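PDB 6XMY: 4-hydroxythreonine-4-phosphate dehydrogenase from Legionella pneumophila subsp. pneumophila, which probably catalyses the NAD(P)-dependent oxidation of 4-(phosphooxy)-L-threonine to a product that decarboxylates to 3-amino-2-oxopropyl phosphate, a step in pyridoxine 5'-phosphate biosynthesis. Local coordinates for residues P11-S16 / A107-K112; S116-A121 / E140-F145; L181-V186 / I225-P230. One frame throughout, in Å; residues are numbered along the deposited sequence. Where two conformers were deposited one is given.

Contact 1: P11-S16 / A107-K112; sequences PLLISS and ASLCSK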
# COMPACT_ATOMS: atom_id res chain seq x y z
N PRO A 11 1.22 -10.37 16.49
CA PRO A 11 2.09 -9.34 15.92
C PRO A 11 1.73 -9.00 14.48
O PRO A 11 1.07 -9.76 13.77
CB PRO A 11 3.50 -9.95 16.00
CG PRO A 11 3.39 -11.06 17.00
CD PRO A 11 1.97 -11.58 16.87
N LEU A 12 2.21 -7.83 14.07
CA LEU A 12 2.14 -7.40 12.68
C LEU A 12 3.32 -8.00 11.94
O LEU A 12 4.45 -8.02 12.44
CB LEU A 12 2.23 -5.88 12.62
CG LEU A 12 1.27 -5.12 13.54
CD1 LEU A 12 1.67 -3.65 13.69
CD2 LEU A 12 -0.14 -5.22 13.00
N LEU A 13 3.07 -8.51 10.73
CA LEU A 13 4.13 -9.11 9.92
C LEU A 13 4.58 -8.10 8.87
O LEU A 13 3.75 -7.55 8.14
CB LEU A 13 3.60 -10.37 9.24
CG LEU A 13 4.60 -11.31 8.60
CD1 LEU A 13 5.61 -11.81 9.63
CD2 LEU A 13 3.86 -12.48 7.93
N ILE A 14 5.89 -7.85 8.80
CA ILE A 14 6.44 -6.84 7.89
C ILE A 14 7.24 -7.55 6.82
O ILE A 14 8.26 -8.19 7.13
CB ILE A 14 7.33 -5.83 8.62
CG1 ILE A 14 6.75 -5.43 9.98
CG2 ILE A 14 7.63 -4.61 7.72
CD1 ILE A 14 5.39 -4.79 9.93
N SER A 15 6.81 -7.46 5.56
CA SER A 15 7.67 -7.91 4.47
C SER A 15 8.77 -6.89 4.24
O SER A 15 8.49 -5.73 3.95
CB SER A 15 6.88 -8.10 3.19
OG SER A 15 7.78 -8.14 2.10
N SER A 16 10.02 -7.32 4.37
CA SER A 16 11.14 -6.41 4.20
C SER A 16 11.44 -6.06 2.74
O SER A 16 12.30 -5.22 2.50
CB SER A 16 12.38 -6.94 4.93
OG SER A 16 12.84 -8.16 4.37
N ALA A 107 1.21 -13.22 2.94
CA ALA A 107 -0.23 -13.37 2.71
C ALA A 107 -0.76 -14.62 3.39
O ALA A 107 -1.81 -14.58 4.04
CB ALA A 107 -0.51 -13.42 1.20
N SER A 108 -0.05 -15.74 3.24
CA SER A 108 -0.50 -17.01 3.80
C SER A 108 -0.56 -16.95 5.32
O SER A 108 -1.55 -17.38 5.93
CB SER A 108 0.45 -18.12 3.35
OG SER A 108 0.02 -19.36 3.86
N LEU A 109 0.49 -16.44 5.96
CA LEU A 109 0.54 -16.41 7.42
C LEU A 109 -0.53 -15.49 7.98
O LEU A 109 -1.15 -15.80 9.00
CB LEU A 109 1.92 -16.01 7.91
CG LEU A 109 3.04 -17.01 7.65
CD1 LEU A 109 4.39 -16.38 7.99
CD2 LEU A 109 2.81 -18.29 8.46
N CYS A 110 -0.79 -14.36 7.32
CA CYS A 110 -1.87 -13.49 7.76
C CYS A 110 -3.24 -14.12 7.48
O CYS A 110 -4.16 -13.96 8.28
CB CYS A 110 -1.75 -12.12 7.10
SG CYS A 110 -0.36 -11.20 7.75
N SER A 111 -3.38 -14.82 6.35
CA SER A 111 -4.65 -15.45 6.03
C SER A 111 -5.05 -16.45 7.10
O SER A 111 -6.24 -16.59 7.42
CB SER A 111 -4.55 -16.16 4.68
OG SER A 111 -5.75 -16.86 4.38
N LYS A 112 -4.08 -17.16 7.66
CA LYS A 112 -4.30 -18.14 8.71
C LYS A 112 -4.44 -17.51 10.09
O LYS A 112 -4.66 -18.24 11.06
CB LYS A 112 -3.17 -19.16 8.69
CG LYS A 112 -3.09 -19.90 7.36
CD LYS A 112 -1.90 -20.83 7.31
CE LYS A 112 -1.95 -21.68 6.06
NZ LYS A 112 -3.27 -22.34 5.91
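Leu13 meets Leu109 and Cys110, and these three buried side chains make the whole contact. One methyl of Leu13 does most of the work: its CD2 lies 3.9 Å from CD1 of Leu109 and 4.0 Å from CB of the same residue, so it rests against the inner and outer parts of the leucine together. The two leucine side chains cross at about a right angle. Lower on Leu13, its CB is 4.3 Å from SG of Cys110, a looser approach in which the sulfur borders the root of the side chain rather than its methyls.

The torsions account for this division. Leu13 holds CG opposite its own backbone N (chi1 -167°), which carries the methyls out to the helix, whereas Leu109 keeps CG opposite its carbonyl carbon (chi1 -68°). The CB atoms of Leu13 and Leu109 both point toward the partner segment. Among CA atoms the nearest pair is Leu13 and Cys110, 7.7 Å apart.

Further out, Leu13 is placed by strand 12-15, its backbone hydrogen-bonded to Ala117 and Val119 of the neighbouring parallel strand, and its side chain also touches Leu40 and Phe115. Leu12 and Ile14 instead reach helix 314-328, so the strand is sandwiched between that helix and the last turns of helix 96-111, as in a layered alpha/beta fold. Between the two segments the adhesion is apolar, resting on dispersion and the exclusion of water, with little directional preference.

Contact 2: S116-A121 / E140-F145; sequences SALVTA and EFFADF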
# COMPACT_ATOMS: atom_id res chain seq x y z
N SER A 116 -1.56 -10.41 12.66
CA SER A 116 -2.79 -9.64 12.65
C SER A 116 -2.93 -8.74 11.43
O SER A 116 -4.03 -8.25 11.17
CB SER A 116 -2.91 -8.80 13.92
OG SER A 116 -1.77 -7.99 14.07
N ALA A 117 -1.84 -8.50 10.70
CA ALA A 117 -1.85 -7.63 9.54
C ALA A 117 -0.51 -7.78 8.85
O ALA A 117 0.47 -8.21 9.46
CB ALA A 117 -2.07 -6.16 9.92
N LEU A 118 -0.48 -7.37 7.58
CA LEU A 118 0.73 -7.38 6.78
C LEU A 118 1.09 -5.95 6.40
O LEU A 118 0.22 -5.18 5.97
CB LEU A 118 0.51 -8.20 5.50
CG LEU A 118 1.71 -8.37 4.58
CD1 LEU A 118 2.83 -9.15 5.28
CD2 LEU A 118 1.29 -9.08 3.31
N VAL A 119 2.35 -5.59 6.57
CA VAL A 119 2.87 -4.29 6.14
C VAL A 119 4.00 -4.57 5.16
O VAL A 119 4.88 -5.39 5.45
CB VAL A 119 3.39 -3.46 7.33
CG1 VAL A 119 3.80 -2.05 6.88
CG2 VAL A 119 2.34 -3.40 8.44
N THR A 120 3.99 -3.90 4.01
CA THR A 120 4.97 -4.17 2.96
C THR A 120 5.96 -3.03 2.82
O THR A 120 5.58 -1.89 2.52
CB THR A 120 4.30 -4.47 1.62
OG1 THR A 120 3.50 -3.35 1.24
CG2 THR A 120 3.40 -5.68 1.73
N ALA A 121 7.24 -3.36 2.95
CA ALA A 121 8.31 -2.49 2.52
C ALA A 121 8.37 -2.54 0.99
O ALA A 121 7.74 -3.39 0.36
CB ALA A 121 9.62 -2.94 3.17
N GLU A 140 -2.22 -6.22 -6.98
CA GLU A 140 -2.73 -7.26 -7.87
C GLU A 140 -2.29 -8.64 -7.41
O GLU A 140 -3.05 -9.62 -7.53
CB GLU A 140 -2.26 -7.01 -9.30
CG GLU A 140 -2.84 -5.77 -9.96
CD GLU A 140 -2.30 -4.47 -9.39
OE1 GLU A 140 -1.09 -4.41 -9.08
OE2 GLU A 140 -3.10 -3.52 -9.23
N PHE A 141 -1.06 -8.75 -6.89
CA PHE A 141 -0.60 -10.04 -6.38
C PHE A 141 -1.52 -10.54 -5.28
O PHE A 141 -1.93 -11.71 -5.28
CB PHE A 141 0.84 -9.94 -5.85
CG PHE A 141 1.30 -11.19 -5.15
CD1 PHE A 141 1.85 -12.25 -5.87
CD2 PHE A 141 1.14 -11.34 -3.79
CE1 PHE A 141 2.25 -13.42 -5.23
CE2 PHE A 141 1.53 -12.50 -3.15
CZ PHE A 141 2.09 -13.54 -3.87
N PHE A 142 -1.87 -9.67 -4.33
CA PHE A 142 -2.71 -10.10 -3.22
C PHE A 142 -4.14 -10.36 -3.67
O PHE A 142 -4.79 -11.29 -3.18
CB PHE A 142 -2.67 -9.06 -2.09
CG PHE A 142 -1.33 -8.94 -1.40
CD1 PHE A 142 -0.61 -10.07 -1.03
CD2 PHE A 142 -0.79 -7.69 -1.10
CE1 PHE A 142 0.62 -9.95 -0.40
CE2 PHE A 142 0.44 -7.57 -0.47
CZ PHE A 142 1.14 -8.70 -0.12
N ALA A 143 -4.66 -9.54 -4.59
CA ALA A 143 -5.98 -9.81 -5.15
C ALA A 143 -6.03 -11.21 -5.76
O ALA A 143 -6.97 -11.97 -5.52
CB ALA A 143 -6.34 -8.75 -6.19
N ASP A 144 -5.02 -11.56 -6.55
CA ASP A 144 -4.95 -12.89 -7.15
C ASP A 144 -4.81 -13.97 -6.08
O ASP A 144 -5.48 -15.01 -6.14
CB ASP A 144 -3.80 -12.98 -8.14
CG ASP A 144 -4.04 -12.16 -9.40
OD1 ASP A 144 -5.17 -11.65 -9.58
OD2 ASP A 144 -3.11 -12.03 -10.22
N PHE A 145 -3.94 -13.74 -5.08
CA PHE A 145 -3.71 -14.74 -4.04
C PHE A 145 -5.00 -15.08 -3.31
O PHE A 145 -5.28 -16.25 -3.04
CB PHE A 145 -2.65 -14.22 -3.06
CG PHE A 145 -2.30 -15.20 -1.97
CD1 PHE A 145 -3.06 -15.28 -0.81
CD2 PHE A 145 -1.20 -16.03 -2.10
CE1 PHE A 145 -2.74 -16.18 0.19
CE2 PHE A 145 -0.87 -16.94 -1.09
CZ PHE A 145 -1.64 -17.01 0.05
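Phe142 projects from its helix toward Leu118 and Thr120, two residues on the same side of strand 117-120, and its ring receives them differently. Leu118 crosses the phenylalanine at a slant. Its CD2 comes 3.5 Å from CZ of Phe142 and 3.9 Å from CE1 of that ring, a tight approach at the far end of the ring. Thr120 and Phe142 point at each other from opposite directions, and CG2 of Thr120 lies near the ring plane, at the edge, 4.1 Å from CE2 of Phe142.

Leu118 reaches this far because CG is opposite its backbone N (chi1 -176°). In Thr120 the hydroxyl sits between backbone N and carbonyl carbon (chi1 59°), leaving the methyl for the aromatic ring while OG1 is hydrogen-bonded to NH2 of Arg294. Weak hydrogen bonds link the same oxygen to Ser296 OG and Thr295 O.

The arrangement is a helix laid over a beta-sheet, as expected of the alpha/beta architecture of the PdxA family. Strand 117-120 runs between strands 12-15 and 294-297; on its other face Val119 meets helix 314-328. Helix 138-145 begins with His138 and Thr139, predicted substrate ligands, and Ser296 binds NAD, consistent with a place beside the active site, the Thr120 side chain being about 5 Å from the bound NAD.

Within the helix, CE1 of Phe142 lies in the plane of the Phe141 ring at its edge. Phe141 in turn packs on Met100, Leu103 and Thr104 of helix 96-111, while Phe142 also leans on Leu290.

Contact 3: L181-V186 / I225-P230; sequences LLIIKV and IEIITP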
# COMPACT_ATOMS: atom_id res chain seq x y z
N LEU A 181 -18.96 -0.58 -14.66
CA LEU A 181 -18.95 -1.61 -13.64
C LEU A 181 -17.71 -1.53 -12.76
O LEU A 181 -17.80 -1.71 -11.54
CB LEU A 181 -19.05 -2.99 -14.29
CG LEU A 181 -20.46 -3.47 -14.63
CD1 LEU A 181 -20.42 -4.92 -15.12
CD2 LEU A 181 -21.36 -3.34 -13.42
N LEU A 182 -16.55 -1.25 -13.35
CA LEU A 182 -15.34 -1.15 -12.54
C LEU A 182 -15.43 0.01 -11.56
O LEU A 182 -15.09 -0.13 -10.38
CB LEU A 182 -14.10 -1.00 -13.43
CG LEU A 182 -12.79 -0.78 -12.65
CD1 LEU A 182 -12.42 -2.01 -11.82
CD2 LEU A 182 -11.67 -0.43 -13.60
N ILE A 183 -15.90 1.17 -12.03
CA ILE A 183 -16.05 2.33 -11.16
C ILE A 183 -17.00 2.01 -10.01
O ILE A 183 -16.72 2.32 -8.84
CB ILE A 183 -16.54 3.55 -11.96
CG1 ILE A 183 -15.48 3.98 -12.97
CG2 ILE A 183 -16.90 4.69 -11.03
CD1 ILE A 183 -15.99 5.03 -13.93
N ILE A 184 -18.12 1.36 -10.33
CA ILE A 184 -19.08 0.98 -9.29
C ILE A 184 -18.44 0.06 -8.26
O ILE A 184 -18.57 0.28 -7.05
CB ILE A 184 -20.32 0.33 -9.94
CG1 ILE A 184 -21.11 1.37 -10.74
CG2 ILE A 184 -21.19 -0.32 -8.88
CD1 ILE A 184 -22.02 0.77 -11.78
N LYS A 185 -17.73 -0.97 -8.72
CA LYS A 185 -17.17 -1.94 -7.79
C LYS A 185 -16.07 -1.31 -6.94
O LYS A 185 -15.98 -1.59 -5.73
CB LYS A 185 -16.63 -3.14 -8.57
CG LYS A 185 -17.75 -4.00 -9.13
CD LYS A 185 -17.22 -5.06 -10.06
CE LYS A 185 -18.35 -5.94 -10.58
NZ LYS A 185 -17.86 -6.97 -11.53
N VAL A 186 -15.24 -0.46 -7.54
CA VAL A 186 -14.20 0.23 -6.80
C VAL A 186 -14.82 1.12 -5.73
O VAL A 186 -14.40 1.12 -4.56
CB VAL A 186 -13.31 1.04 -7.75
CG1 VAL A 186 -12.51 2.09 -6.99
CG2 VAL A 186 -12.39 0.10 -8.51
N ILE A 225 -19.45 11.24 -20.15
CA ILE A 225 -20.85 11.10 -20.52
C ILE A 225 -21.24 9.63 -20.63
O ILE A 225 -22.30 9.21 -20.15
CB ILE A 225 -21.13 11.88 -21.81
CG1 ILE A 225 -21.01 13.38 -21.54
CG2 ILE A 225 -22.50 11.54 -22.38
CD1 ILE A 225 -21.03 14.25 -22.79
N GLU A 226 -20.38 8.82 -21.26
CA GLU A 226 -20.75 7.44 -21.57
C GLU A 226 -20.47 6.45 -20.44
O GLU A 226 -21.13 5.41 -20.38
CB GLU A 226 -19.99 6.97 -22.82
CG GLU A 226 -20.26 7.78 -24.09
CD GLU A 226 -21.67 7.60 -24.62
OE1 GLU A 226 -22.37 6.66 -24.18
OE2 GLU A 226 -22.08 8.41 -25.48
N ILE A 227 -19.52 6.75 -19.55
CA ILE A 227 -19.01 5.76 -18.59
C ILE A 227 -19.11 6.27 -17.15
O ILE A 227 -19.68 5.60 -16.28
CB ILE A 227 -17.55 5.39 -18.91
CG1 ILE A 227 -17.43 4.76 -20.30
CG2 ILE A 227 -16.98 4.47 -17.84
CD1 ILE A 227 -17.98 3.36 -20.38
N ILE A 228 -18.52 7.43 -16.89
CA ILE A 228 -18.35 7.86 -15.49
C ILE A 228 -19.66 8.35 -14.89
O ILE A 228 -20.08 7.88 -13.83
CB ILE A 228 -17.21 8.88 -15.35
CG1 ILE A 228 -15.90 8.27 -15.85
CG2 ILE A 228 -17.11 9.32 -13.88
CD1 ILE A 228 -14.74 9.25 -15.91
N THR A 229 -20.32 9.31 -15.53
CA THR A 229 -21.59 9.79 -15.00
C THR A 229 -22.62 8.68 -14.84
O THR A 229 -23.27 8.64 -13.79
CB THR A 229 -22.10 10.99 -15.81
OG1 THR A 229 -21.29 12.12 -15.51
CG2 THR A 229 -23.57 11.29 -15.49
N PRO A 230 -22.81 7.76 -15.80
CA PRO A 230 -23.72 6.63 -15.53
C PRO A 230 -23.34 5.83 -14.30
O PRO A 230 -24.21 5.47 -13.50
CB PRO A 230 -23.64 5.81 -16.83
CG PRO A 230 -23.34 6.83 -17.88
CD PRO A 230 -22.38 7.78 -17.21
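Ile183 reaches across to Ile227 and Ile228 with the last methyl of its longer branch. CD1 of Ile183 is 3.8 Å from CG1 of Ile228 and 4.0 Å from CA of that residue, so the methyl beds down on the backbone as well as on the side chain. A looser flank comes from CG2 of Ile227, 4.1 Å from CD1 of Ile183; Ile227 has two conformers, which makes this part of the packing less certain.

Conformation explains the reach. In Ile183 CG1 lies opposite the carbonyl carbon (chi1 -66°) and the chain continues extended to CD1 (chi2 171°), carrying CD1 to the other helix. Ile228 has the same extended form, yet its CB leaves the backbone askew to Ile183, and the two side chains cross at about a right angle.

The receiving helix is irregular: residues 225-228 form a wider, pi-type turn, and the helix kinks at Pro230, whose ring nitrogen has no proton to give to the preceding turn. The carbonyl of Ile227 accepts a hydrogen bond from Ser180 OG, a polar tie beside the apolar one. Ile183 also touches Ala231, and Ile228 reaches Pro245 on strand 241-246. Such packing of neighbouring helices 180-197 and 223-237, in a region where helices and strands alternate along the chain, is typical of an alpha/beta domain, here away from the annotated sites.

Overall arrangement
Along the chain the contacts follow in series, each closing before the next opens. Contacts 1 and 2 are near neighbours, their centres about 8 Å apart: strands 12-15 and 117-120 run side by side in parallel, joined by probable hydrogen bonds from Ser15 N to Val119 O (2.8 Å) and from Ala121 N to Ser15 O (2.9 Å), and helix 96-111 leads into strand 117-120. Contact 3 lies apart, its centre about 34 Å from that of contact 1 and 26 Å from that of contact 2, where it joins two helices. Contacts 1 and 2 touch and share a sheet, so they probably belong to one core, with contact 2 close to bound NAD, while contact 3 belongs to a remote part of the subunit.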